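Local structure of acyl-homoserine-lactone synthase (Pseudomonas aeruginosa, 1RO5) at residues A[36-39]-A[44-47]. The protein makes the quorum-sensing signal N-(3-oxododecanoyl)homoserine lactone from S-adenosyl-L-methionine and a fatty acyl chain carried on acyl carrier protein. Sequence-based numbering, arbitrary orientation.
Sequences WDVS and MEID. With SO4 (sulfate ion), chain B.
S39 and I46 join the open end of the small antiparallel hairpin formed by strands 40-41 and 44-45, in the connection that follows helix 16-30. I46 N donates to S39 O at 3.2 Å, nearly in line with the carbonyl (168° at the oxygen). E45 CA brings its hydrogen to the same oxygen, 3.4 Å from S39 O, adding a weak CH...O contact. Toward D37 and D47 the backbones diverge, and two waters carry the polar link between them. One water accepts from S39 N at 2.9 Å and donates to E45 OE1 at 2.7 Å; another donates to both D37 O and D47 OD2. The E45 side chain leaves with CG anti to its backbone N (chi1 -170°), which brings CG within 3.8 Å of S39 O and 4.0 Å of V38 CG1, the two side chains crossing at about a right angle. A bend at chi2 then turns the carboxylate to R26 and R104, both salt-bridged through OE2, while D47 OD1 pairs with R70. On the 36-39 side, D37 N binds O2 of a sulfate, probably from the crystallisation liquor. Between 36-39 and 44-47 a single direct backbone hydrogen bond therefore makes the join, and two acidic side chains, each salt-bridged to arginine, extend it through water to S39 N and D37 O.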
loop_
_atom_site.group_PDB
_atom_site.type_symbol
_atom_site.label_atom_id
_atom_site.label_comp_id
_atom_site.label_asym_id
_atom_site.label_seq_id
_atom_site.Cartn_x
_atom_site.Cartn_y
_atom_site.Cartn_z
ATOM N N TRP A 36 -10.742 4.966 10.214
ATOM C CA TRP A 36 -9.431 4.738 9.616
ATOM C C TRP A 36 -8.398 5.776 10.054
ATOM O O TRP A 36 -7.268 5.904 9.401
ATOM C CB TRP A 36 -9.577 4.609 8.117
ATOM C CG TRP A 36 -10.230 3.319 7.749
ATOM C CD1 TRP A 36 -11.623 3.019 7.810
ATOM C CD2 TRP A 36 -9.601 2.137 7.254
ATOM N NE1 TRP A 36 -11.838 1.723 7.393
ATOM C CE2 TRP A 36 -10.635 1.168 7.015
ATOM C CE3 TRP A 36 -8.291 1.784 6.978
ATOM C CZ2 TRP A 36 -10.361 -0.115 6.564
ATOM C CZ3 TRP A 36 -8.041 0.496 6.502
ATOM C CH2 TRP A 36 -9.062 -0.420 6.292
ATOM N N ASP A 37 -8.732 6.460 11.193
ATOM C CA ASP A 37 -7.858 7.484 11.760
ATOM C C ASP A 37 -7.419 8.532 10.704
ATOM O O ASP A 37 -6.216 8.821 10.546
ATOM C CB ASP A 37 -6.609 6.791 12.284
ATOM C CG ASP A 37 -6.229 7.301 13.607
ATOM O OD1 ASP A 37 -6.487 8.486 13.845
ATOM O OD2 ASP A 37 -5.720 6.629 14.487
ATOM N N VAL A 38 -8.392 9.058 9.969
ATOM C CA VAL A 38 -8.198 9.962 8.919
ATOM C C VAL A 38 -8.221 11.372 9.427
ATOM O O VAL A 38 -9.051 11.756 10.254
ATOM C CB VAL A 38 -9.367 9.772 7.874
ATOM C CG1 VAL A 38 -9.513 10.984 6.881
ATOM C CG2 VAL A 38 -9.257 8.442 7.188
ATOM N N SER A 39 -7.339 12.206 8.872
ATOM C CA SER A 39 -7.354 13.660 9.142
ATOM C C SER A 39 -7.118 14.303 7.792
ATOM O O SER A 39 -6.154 13.943 7.062
ATOM C CB SER A 39 -6.179 14.061 10.122
ATOM O OG SER A 39 -6.506 13.898 11.554
ATOM N N MET A 44 -6.130 17.668 2.004
ATOM C CA MET A 44 -5.105 16.683 1.889
ATOM C C MET A 44 -5.260 15.740 3.006
ATOM O O MET A 44 -5.352 16.164 4.177
ATOM C CB MET A 44 -3.751 17.343 1.938
ATOM C CG MET A 44 -3.453 18.144 0.628
ATOM S SD MET A 44 -1.701 18.911 0.811
ATOM C CE MET A 44 -2.146 20.263 2.017
ATOM N N GLU A 45 -5.194 14.437 2.726
ATOM C CA GLU A 45 -5.241 13.478 3.862
ATOM C C GLU A 45 -3.797 13.196 4.239
ATOM O O GLU A 45 -2.978 12.719 3.381
ATOM C CB GLU A 45 -5.942 12.229 3.380
ATOM C CG GLU A 45 -6.299 11.198 4.454
ATOM C CD GLU A 45 -5.135 10.265 4.719
ATOM O OE1 GLU A 45 -4.616 10.328 5.774
ATOM O OE2 GLU A 45 -4.663 9.479 3.848
ATOM N N ILE A 46 -3.405 13.573 5.447
ATOM C CA ILE A 46 -1.984 13.582 5.850
ATOM C C ILE A 46 -2.029 13.277 7.298
ATOM O O ILE A 46 -2.811 13.969 7.963
ATOM C CB ILE A 46 -1.329 14.999 5.859
ATOM C CG1 ILE A 46 -1.752 15.826 4.742
ATOM C CG2 ILE A 46 0.200 14.917 5.767
ATOM C CD1 ILE A 46 -0.748 16.985 4.606
ATOM N N ASP A 47 -1.145 12.435 7.828
ATOM C CA ASP A 47 -1.171 12.186 9.282
ATOM C C ASP A 47 0.288 12.097 9.847
ATOM O O ASP A 47 1.315 12.338 9.130
ATOM C CB ASP A 47 -1.981 10.913 9.541
ATOM C CG ASP A 47 -1.438 9.668 8.789
ATOM O OD1 ASP A 47 -0.217 9.628 8.397
ATOM O OD2 ASP A 47 -2.109 8.597 8.716
HETATM S S SO4 B . -11.536 8.082 12.953
HETATM O O1 SO4 B . -10.980 8.997 13.941
HETATM O O2 SO4 B . -10.856 6.789 13.185
HETATM O O3 SO4 B . -11.354 8.504 11.499
HETATM O O4 SO4 B . -13.032 8.158 13.150
HETATM O O HOH W 1 -3.672 8.180 10.669
HETATM O O HOH W 2 -4.749 11.163 8.292
#